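Local structure of esterase family protein (Staphylococcus aureus, 7L0A) at residues A10-N15 and L27-P32; S58-Y63 and M82-H87; P46-M51 and D122-G127. The protein probably hydrolyses S-formylglutathione to formate and glutathione, as a serine esterase of the esterase D family with an alpha/beta-hydrolase fold. All coordinates share one frame; numbering follows the deposited sequence. Where two conformers were deposited one is given.

How the interactions relate
All three contacts reach one mixed sheet of an alpha/beta-hydrolase fold. Interaction 1 is the antiparallel hairpin outermost in this chain's part of it; interaction 3 joins the parallel strands 49-53 and 123-128 further in; interaction 2 packs a loop and helix start on the end of strand 79-83, which lies between strands 24-32 and 49-53. The centres of interactions 1 and 2 are about 13 Å apart, those of 1 and 3 about 14 Å, of 2 and 3 about 17 Å. Along the chain interaction 1 closes first, and interaction 2 is nested within the loop closed by interaction 3. They run from the chain's outermost strand, which pairs with the second subunit, to the strand leading to Ser129, the predicted nucleophile.

Interaction 1: residues A10-N15 and L27-P32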
loop_
_atom_site.group_PDB
_atom_site.type_symbol
_atom_site.label_atom_id
_atom_site.label_comp_id
_atom_site.label_asym_id
_atom_site.label_seq_id
_atom_site.Cartn_x
_atom_site.Cartn_y
_atom_site.Cartn_z
ATOM N N ALA B 10 1.276 6.391 7.955
ATOM C CA ALA B 10 1.762 5.137 7.406
ATOM C C ALA B 10 2.443 5.439 6.073
ATOM O O ALA B 10 1.880 6.131 5.209
ATOM C CB ALA B 10 0.643 4.131 7.227
ATOM N N TYR B 11 3.654 4.926 5.910
ATOM C CA TYR B 11 4.433 5.077 4.696
ATOM C C TYR B 11 4.301 3.781 3.904
ATOM O O TYR B 11 4.636 2.714 4.417
ATOM C CB TYR B 11 5.902 5.373 4.996
ATOM C CG TYR B 11 6.637 5.682 3.699
ATOM C CD1 TYR B 11 7.132 4.666 2.897
ATOM C CD2 TYR B 11 6.763 6.971 3.250
ATOM C CE1 TYR B 11 7.775 4.953 1.713
ATOM C CE2 TYR B 11 7.390 7.255 2.076
ATOM C CZ TYR B 11 7.891 6.253 1.308
ATOM O OH TYR B 11 8.543 6.578 0.126
ATOM N N ILE B 12 3.789 3.866 2.670
ATOM C CA ILE B 12 3.452 2.682 1.884
ATOM C C ILE B 12 4.161 2.724 0.545
ATOM O O ILE B 12 4.109 3.736 -0.160
ATOM C CB ILE B 12 1.921 2.578 1.706
ATOM C CG1 ILE B 12 1.226 2.653 3.063
ATOM C CG2 ILE B 12 1.582 1.364 0.877
ATOM C CD1 ILE B 12 -0.284 2.591 2.986
ATOM N N SER B 13 4.798 1.615 0.184
ATOM C CA SER B 13 5.298 1.400 -1.172
ATOM C C SER B 13 4.504 0.268 -1.811
ATOM O O SER B 13 4.339 -0.797 -1.214
ATOM C CB SER B 13 6.782 1.069 -1.189
ATOM O OG SER B 13 7.565 2.134 -0.700
ATOM N N LEU B 14 3.999 0.494 -3.022
ATOM C CA LEU B 14 3.180 -0.494 -3.707
ATOM C C LEU B 14 3.689 -0.715 -5.123
ATOM O O LEU B 14 3.873 0.243 -5.873
ATOM C CB LEU B 14 1.710 -0.012 -3.720
ATOM C CG LEU B 14 0.581 -0.899 -4.228
ATOM C CD1 LEU B 14 -0.702 -0.490 -3.505
ATOM C CD2 LEU B 14 0.410 -0.807 -5.741
ATOM N N ASN B 15 3.896 -1.981 -5.485
ATOM C CA ASN B 15 4.320 -2.408 -6.822
ATOM C C ASN B 15 3.181 -3.242 -7.382
ATOM O O ASN B 15 2.805 -4.247 -6.787
ATOM C CB ASN B 15 5.620 -3.220 -6.735
ATOM C CG ASN B 15 6.175 -3.620 -8.074
ATOM O OD1 ASN B 15 5.445 -3.925 -8.998
ATOM N ND2 ASN B 15 7.496 -3.660 -8.167
ATOM N N LEU B 27 4.077 2.827 -6.808
ATOM C CA LEU B 27 3.364 3.929 -6.202
ATOM C C LEU B 27 3.913 4.134 -4.792
ATOM O O LEU B 27 4.224 3.177 -4.085
ATOM C CB LEU B 27 1.848 3.703 -6.038
ATOM C CG LEU B 27 1.010 3.172 -7.154
ATOM C CD1 LEU B 27 -0.412 2.911 -6.619
ATOM C CD2 LEU B 27 0.944 4.180 -8.318
ATOM N N THR B 28 3.976 5.385 -4.362
ATOM C CA THR B 28 4.168 5.732 -2.951
ATOM C C THR B 28 2.860 6.323 -2.435
ATOM O O THR B 28 2.273 7.206 -3.072
ATOM C CB THR B 28 5.314 6.722 -2.742
ATOM O OG1 THR B 28 6.515 6.183 -3.303
ATOM C CG2 THR B 28 5.527 7.012 -1.227
ATOM N N VAL B 29 2.411 5.855 -1.275
ATOM C CA VAL B 29 1.198 6.346 -0.620
ATOM C C VAL B 29 1.569 6.655 0.820
ATOM O O VAL B 29 2.144 5.813 1.516
ATOM C CB VAL B 29 0.064 5.308 -0.683
ATOM C CG1 VAL B 29 -1.126 5.765 0.116
ATOM C CG2 VAL B 29 -0.349 5.046 -2.165
ATOM N N ILE B 30 1.263 7.872 1.273
ATOM C CA ILE B 30 1.386 8.190 2.697
ATOM C C ILE B 30 -0.030 8.416 3.206
ATOM O O ILE B 30 -0.799 9.230 2.648
ATOM C CB ILE B 30 2.314 9.379 2.967
ATOM C CG1 ILE B 30 1.906 10.611 2.224
ATOM C CG2 ILE B 30 3.794 8.960 2.713
ATOM C CD1 ILE B 30 2.868 11.795 2.470
ATOM N N LEU B 31 -0.384 7.659 4.232
ATOM C CA LEU B 31 -1.759 7.544 4.701
ATOM C C LEU B 31 -1.815 7.959 6.148
ATOM O O LEU B 31 -1.299 7.219 7.008
ATOM C CB LEU B 31 -2.212 6.094 4.546
ATOM C CG LEU B 31 -3.683 5.772 4.648
ATOM C CD1 LEU B 31 -4.419 6.333 3.428
ATOM C CD2 LEU B 31 -3.889 4.280 4.739
ATOM N N PRO B 32 -2.419 9.095 6.504
ATOM C CA PRO B 32 -2.492 9.442 7.935
ATOM C C PRO B 32 -3.156 8.347 8.742
ATOM O O PRO B 32 -4.042 7.643 8.284
ATOM C CB PRO B 32 -3.325 10.719 7.963
ATOM C CG PRO B 32 -3.114 11.320 6.587
ATOM C CD PRO B 32 -2.948 10.159 5.643
HETATM O O HOH W 1 8.016 4.141 -2.496
#
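Tyr11 turns its CG away from its own amide nitrogen (chi1 -173°), which brings the ring back toward the neighbouring strand, where Thr28 presents CG2 from a like position. This is the antiparallel beta hairpin of strands 9-17 and 24-32, the outermost hairpin of this chain's part of the sheet. The ring lies obliquely across two methyls: CD2 of Tyr11 is 3.6 Å from CG2 of Ile30, and OH of Tyr11 is 3.3 Å from CG2 of Thr28. On the other face Ala10, Ile12 and Leu14 pair with Leu31, Val29 and Leu27, each a hydrogen-bonded pair joined by two backbone bonds. Of these, Ile12 N to Val29 O is noticeably bent (138° at the hydrogen). Leu14, in one of its two conformers, lies side by side with Leu27, and both pack on helix 99-113. Residues 11-15 also pair antiparallel with a strand of the second subunit, which continues the sheet across the dimer. Thr28 OG1 bonds to Glu60 O, tying the hairpin to the segment before helix 62-66. The same OG1 accepts from a water 2.7 Å away, which also hydrogen-bonds Ser13 OG at 2.7 Å and so bridges the two hydroxyls.

Interaction 2: residues S58-Y63 and M82-H87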
loop_
_atom_site.group_PDB
_atom_site.type_symbol
_atom_site.label_atom_id
_atom_site.label_comp_id
_atom_site.label_asym_id
_atom_site.label_seq_id
_atom_site.Cartn_x
_atom_site.Cartn_y
_atom_site.Cartn_z
ATOM N N SER B 58 12.411 12.527 -12.165
ATOM C CA SER B 58 11.962 11.982 -10.906
ATOM C C SER B 58 11.262 10.643 -11.100
ATOM O O SER B 58 10.924 10.208 -12.210
ATOM C CB SER B 58 11.002 12.955 -10.209
ATOM O OG SER B 58 11.665 14.159 -9.912
ATOM N N ASP B 59 10.997 9.997 -9.975
ATOM C CA ASP B 59 10.157 8.813 -9.892
ATOM C C ASP B 59 9.307 8.940 -8.622
ATOM O O ASP B 59 9.205 10.016 -8.020
ATOM C CB ASP B 59 11.023 7.545 -9.945
ATOM C CG ASP B 59 11.923 7.371 -8.739
ATOM O OD1 ASP B 59 11.673 7.951 -7.659
ATOM O OD2 ASP B 59 12.937 6.625 -8.878
ATOM N N GLU B 60 8.644 7.850 -8.241
ATOM C CA GLU B 60 7.694 7.858 -7.142
ATOM C C GLU B 60 8.347 8.090 -5.773
ATOM O O GLU B 60 7.613 8.248 -4.783
ATOM C CB GLU B 60 6.902 6.536 -7.123
ATOM C CG GLU B 60 7.658 5.355 -6.462
ATOM C CD GLU B 60 8.667 4.670 -7.358
ATOM O OE1 GLU B 60 8.760 5.032 -8.555
ATOM O OE2 GLU B 60 9.385 3.736 -6.856
ATOM N N THR B 61 9.674 8.111 -5.707
ATOM C CA THR B 61 10.395 8.337 -4.459
ATOM C C THR B 61 10.976 9.744 -4.321
ATOM O O THR B 61 11.418 10.115 -3.222
ATOM C CB THR B 61 11.557 7.326 -4.260
ATOM O OG1 THR B 61 12.656 7.624 -5.123
ATOM C CG2 THR B 61 11.103 5.891 -4.421
ATOM N N THR B 62 10.980 10.555 -5.384
ATOM C CA THR B 62 11.804 11.758 -5.364
ATOM C C THR B 62 11.225 12.829 -4.449
ATOM O O THR B 62 11.980 13.528 -3.764
ATOM C CB THR B 62 11.972 12.299 -6.784
ATOM O OG1 THR B 62 12.336 11.217 -7.651
ATOM C CG2 THR B 62 13.010 13.372 -6.804
ATOM N N TYR B 63 9.906 13.019 -4.454
ATOM C CA TYR B 63 9.326 14.002 -3.552
ATOM C C TYR B 63 9.619 13.627 -2.109
ATOM O O TYR B 63 9.953 14.498 -1.299
ATOM C CB TYR B 63 7.813 14.152 -3.764
ATOM C CG TYR B 63 7.413 15.392 -4.535
ATOM C CD1 TYR B 63 7.418 16.634 -3.926
ATOM C CD2 TYR B 63 7.054 15.317 -5.858
ATOM C CE1 TYR B 63 7.054 17.791 -4.630
ATOM C CE2 TYR B 63 6.669 16.444 -6.559
ATOM C CZ TYR B 63 6.699 17.679 -5.937
ATOM O OH TYR B 63 6.367 18.837 -6.620
ATOM N N MET B 82 1.620 9.297 -4.816
ATOM C CA MET B 82 2.718 9.683 -5.693
ATOM C C MET B 82 2.992 8.535 -6.654
ATOM O O MET B 82 3.803 7.649 -6.352
ATOM C CB MET B 82 3.953 10.034 -4.838
ATOM C CG MET B 82 3.797 11.383 -4.108
ATOM S SD MET B 82 4.802 11.604 -2.600
ATOM C CE MET B 82 3.922 10.563 -1.475
ATOM N N PRO B 83 2.397 8.537 -7.839
ATOM C CA PRO B 83 2.678 7.465 -8.792
ATOM C C PRO B 83 3.963 7.685 -9.553
ATOM O O PRO B 83 4.361 8.819 -9.844
ATOM C CB PRO B 83 1.492 7.528 -9.771
ATOM C CG PRO B 83 1.056 8.953 -9.723
ATOM C CD PRO B 83 1.296 9.411 -8.281
ATOM N N ASN B 84 4.600 6.571 -9.917
ATOM C CA ASN B 84 5.668 6.647 -10.901
ATOM C C ASN B 84 5.088 6.940 -12.285
ATOM O O ASN B 84 4.084 6.357 -12.690
ATOM C CB ASN B 84 6.440 5.341 -10.988
ATOM C CG ASN B 84 7.531 5.386 -12.021
ATOM O OD1 ASN B 84 8.550 6.052 -11.839
ATOM N ND2 ASN B 84 7.304 4.714 -13.157
ATOM N N VAL B 85 5.742 7.840 -13.012
ATOM C CA VAL B 85 5.345 8.172 -14.377
ATOM C C VAL B 85 6.527 7.901 -15.306
ATOM O O VAL B 85 7.606 8.492 -15.148
ATOM C CB VAL B 85 4.862 9.629 -14.483
ATOM C CG1 VAL B 85 4.465 9.937 -15.904
ATOM C CG2 VAL B 85 3.753 9.883 -13.507
ATOM N N ASP B 86 6.355 6.945 -16.205
ATOM C CA ASP B 86 7.389 6.646 -17.193
ATOM C C ASP B 86 7.327 7.655 -18.339
ATOM O O ASP B 86 6.243 8.116 -18.719
ATOM C CB ASP B 86 7.211 5.248 -17.777
ATOM C CG ASP B 86 7.554 4.151 -16.791
ATOM O OD1 ASP B 86 8.417 4.387 -15.907
ATOM O OD2 ASP B 86 6.966 3.054 -16.910
ATOM N N HIS B 87 8.495 7.994 -18.897
ATOM C CA HIS B 87 8.520 8.927 -20.026
ATOM C C HIS B 87 7.599 8.488 -21.153
ATOM O O HIS B 87 6.937 9.316 -21.785
ATOM C CB HIS B 87 9.936 9.071 -20.579
ATOM C CG HIS B 87 10.856 9.826 -19.673
ATOM N ND1 HIS B 87 12.019 10.398 -20.128
ATOM C CD2 HIS B 87 10.781 10.110 -18.352
ATOM C CE1 HIS B 87 12.625 11.006 -19.122
ATOM N NE2 HIS B 87 11.882 10.862 -18.041
#
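Van der Waals contacts carry the meeting of Glu60 with Met82 and Asn84, for no hydrogen bond crosses between 58-63 and 82-87. Glu60 CB sits 3.4 Å from Met82 O, over the backbone that leads from Met82 to Asn84. The Glu60 chain bends at chi2 (-81°), bringing OE1 to 3.4 Å from Asn84 CB. Its carboxylate stands nearly perpendicular to the Asn84 amide, the planes 82° apart. Deeper in, Tyr63 CB rests 4.1 Å from Met82 SD, an apolar contact.

Hydrogen bonds act within each segment and shape the two sides. Asp59 and Thr62 form a capping box just ahead of helix 62-66, with Asp59 N donating to Thr62 OG1 at 2.9 Å; Asp59 OD1 makes a further capping bond with Thr61 N, 2.8 Å. That oxygen is gripped twice, by the Thr61 hydroxyl on its syn lone pair and by Thr61 N from the anti side, 33° out of the carboxylate plane. On the other segment, Asn84 ND2 donates to Asp86 OD1 at 3.0 Å and also bonds Gln25, which fixes the rotation of its amide.

The contact packs the turn after strand 49-53 against the end of strand 79-83. Pro83 faces helix 99-113, while Tyr63 packs on Trp247 of helix 244-259 and bonds through OH to His128, the residue before Ser129, the predicted nucleophile.

Interaction 3: residues P46-M51 and D122-G127; sequences PLKTLM and DNFIAG
Thr49 O and Lys48 CB approach the Phe124 ring obliquely, CB of Lys48 4.2 Å from CE2 of Phe124, while the carbonyl carbon of Asp122 lies over one face of the ring, offset toward the rim. At the start of the two strands, the carboxylate of Asp122 receives Lys48 in a salt bridge: OD1 of Asp122 takes NZ of Lys48 at 2.9 Å on its anti lone pair. The lysine chain is extended until a bend at chi4 (-72°) brings NZ to the acid, whose OD2 is held by Ser117. The Asn123 amide stands alongside Thr49, OD1 of Asn123 3.6 Å from CB of Thr49; His111 bonds that oxygen, while the backbone oxygens of Lys119 and Ser117 accept from ND2 of Asn123.

The backbones run parallel, their axes at 30°, and four hydrogen bonds of 2.9 Å join them: Thr49 N to Asp122 O, Phe124 N to Thr49 O, Met51 N to Phe124 O and Ala126 N to Met51 O. On the Leu50 and Phe124 face, CD1 of Leu50 lies 3.9 Å from both CB of Phe124 and CB of Ala126. On the opposite face Met51 and Ile125 lie side by side.

These are central strands: 49-53 is flanked by strand 79-83, and 123-128 by strand 148-152. Helix 99-113 covers the Met51 and Asn123 face, and strand 123-128 carries Gly127, the first glycine of the probable nucleophile elbow that turns into helix 130-141.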
loop_
_atom_site.group_PDB
_atom_site.type_symbol
_atom_site.label_atom_id
_atom_site.label_comp_id
_atom_site.label_asym_id
_atom_site.label_seq_id
_atom_site.Cartn_x
_atom_site.Cartn_y
_atom_site.Cartn_z
ATOM N N PRO B 46 -13.130 8.542 5.811
ATOM C CA PRO B 46 -12.312 8.702 4.604
ATOM C C PRO B 46 -11.455 9.962 4.638
ATOM O O PRO B 46 -11.894 11.022 5.076
ATOM C CB PRO B 46 -13.345 8.753 3.475
ATOM C CG PRO B 46 -14.609 8.177 4.082
ATOM C CD PRO B 46 -14.576 8.603 5.521
ATOM N N LEU B 47 -10.232 9.826 4.152
ATOM C CA LEU B 47 -9.249 10.892 4.219
ATOM C C LEU B 47 -9.294 11.815 3.009
ATOM O O LEU B 47 -9.501 11.368 1.877
ATOM C CB LEU B 47 -7.846 10.299 4.286
ATOM C CG LEU B 47 -7.479 9.473 5.535
ATOM C CD1 LEU B 47 -6.387 8.475 5.157
ATOM C CD2 LEU B 47 -7.016 10.424 6.592
ATOM N N LYS B 48 -9.002 13.097 3.249
ATOM C CA LYS B 48 -8.668 14.004 2.160
ATOM C C LYS B 48 -7.407 13.507 1.445
ATOM O O LYS B 48 -6.465 13.006 2.070
ATOM C CB LYS B 48 -8.441 15.432 2.664
ATOM C CG LYS B 48 -9.687 16.115 3.180
ATOM C CD LYS B 48 -9.350 17.501 3.696
ATOM C CE LYS B 48 -10.612 18.234 4.197
ATOM N NZ LYS B 48 -11.501 18.667 3.061
ATOM N N THR B 49 -7.379 13.670 0.132
ATOM C CA THR B 49 -6.383 13.015 -0.694
ATOM C C THR B 49 -5.829 13.932 -1.764
ATOM O O THR B 49 -6.597 14.594 -2.481
ATOM C CB THR B 49 -7.006 11.772 -1.356
ATOM O OG1 THR B 49 -7.484 10.869 -0.351
ATOM C CG2 THR B 49 -6.035 11.070 -2.244
ATOM N N LEU B 50 -4.496 13.927 -1.900
ATOM C CA LEU B 50 -3.779 14.663 -2.929
ATOM C C LEU B 50 -3.112 13.686 -3.884
ATOM O O LEU B 50 -2.356 12.810 -3.455
ATOM C CB LEU B 50 -2.716 15.571 -2.308
ATOM C CG LEU B 50 -1.680 16.189 -3.216
ATOM C CD1 LEU B 50 -2.376 17.106 -4.249
ATOM C CD2 LEU B 50 -0.619 16.933 -2.448
ATOM N N MET B 51 -3.384 13.840 -5.173
ATOM C CA MET B 51 -2.616 13.210 -6.233
ATOM C C MET B 51 -1.452 14.117 -6.625
ATOM O O MET B 51 -1.670 15.265 -7.019
ATOM C CB MET B 51 -3.521 12.959 -7.442
ATOM C CG MET B 51 -2.795 12.329 -8.643
ATOM S SD MET B 51 -2.263 10.617 -8.421
ATOM C CE MET B 51 -3.857 9.774 -8.497
ATOM N N ASP B 122 -12.838 16.797 -1.191
ATOM C CA ASP B 122 -11.743 16.194 -0.443
ATOM C C ASP B 122 -10.597 15.724 -1.330
ATOM O O ASP B 122 -9.690 15.049 -0.846
ATOM C CB ASP B 122 -12.242 14.997 0.382
ATOM C CG ASP B 122 -13.238 15.367 1.452
ATOM O OD1 ASP B 122 -13.150 16.471 2.051
ATOM O OD2 ASP B 122 -14.131 14.525 1.712
ATOM N N ASN B 123 -10.613 16.041 -2.621
ATOM C CA ASN B 123 -9.608 15.549 -3.547
ATOM C C ASN B 123 -8.922 16.679 -4.299
ATOM O O ASN B 123 -9.593 17.560 -4.868
ATOM C CB ASN B 123 -10.237 14.574 -4.549
ATOM C CG ASN B 123 -10.400 13.184 -3.971
ATOM O OD1 ASN B 123 -9.444 12.392 -3.971
ATOM N ND2 ASN B 123 -11.567 12.901 -3.437
ATOM N N PHE B 124 -7.592 16.614 -4.316
ATOM C CA PHE B 124 -6.739 17.661 -4.855
ATOM C C PHE B 124 -5.717 17.036 -5.789
ATOM O O PHE B 124 -5.451 15.843 -5.736
ATOM C CB PHE B 124 -6.051 18.434 -3.713
ATOM C CG PHE B 124 -6.950 18.691 -2.525
ATOM C CD1 PHE B 124 -8.131 19.397 -2.677
ATOM C CD2 PHE B 124 -6.622 18.187 -1.275
ATOM C CE1 PHE B 124 -8.973 19.625 -1.586
ATOM C CE2 PHE B 124 -7.469 18.422 -0.184
ATOM C CZ PHE B 124 -8.629 19.138 -0.354
ATOM N N ILE B 125 -5.143 17.854 -6.665
ATOM C CA ILE B 125 -4.113 17.387 -7.585
ATOM C C ILE B 125 -3.071 18.488 -7.718
ATOM O O ILE B 125 -3.365 19.689 -7.637
ATOM C CB ILE B 125 -4.747 16.953 -8.936
ATOM C CG1 ILE B 125 -3.675 16.284 -9.799
ATOM C CG2 ILE B 125 -5.496 18.085 -9.630
ATOM C CD1 ILE B 125 -4.236 15.417 -10.927
ATOM N N ALA B 126 -1.817 18.063 -7.838
ATOM C CA ALA B 126 -0.705 18.994 -7.919
ATOM C C ALA B 126 0.456 18.319 -8.608
ATOM O O ALA B 126 0.529 17.085 -8.672
ATOM C CB ALA B 126 -0.259 19.478 -6.532
ATOM N N GLY B 127 1.400 19.125 -9.085
ATOM C CA GLY B 127 2.597 18.574 -9.689
ATOM C C GLY B 127 3.439 19.652 -10.308
ATOM O O GLY B 127 2.976 20.777 -10.541
#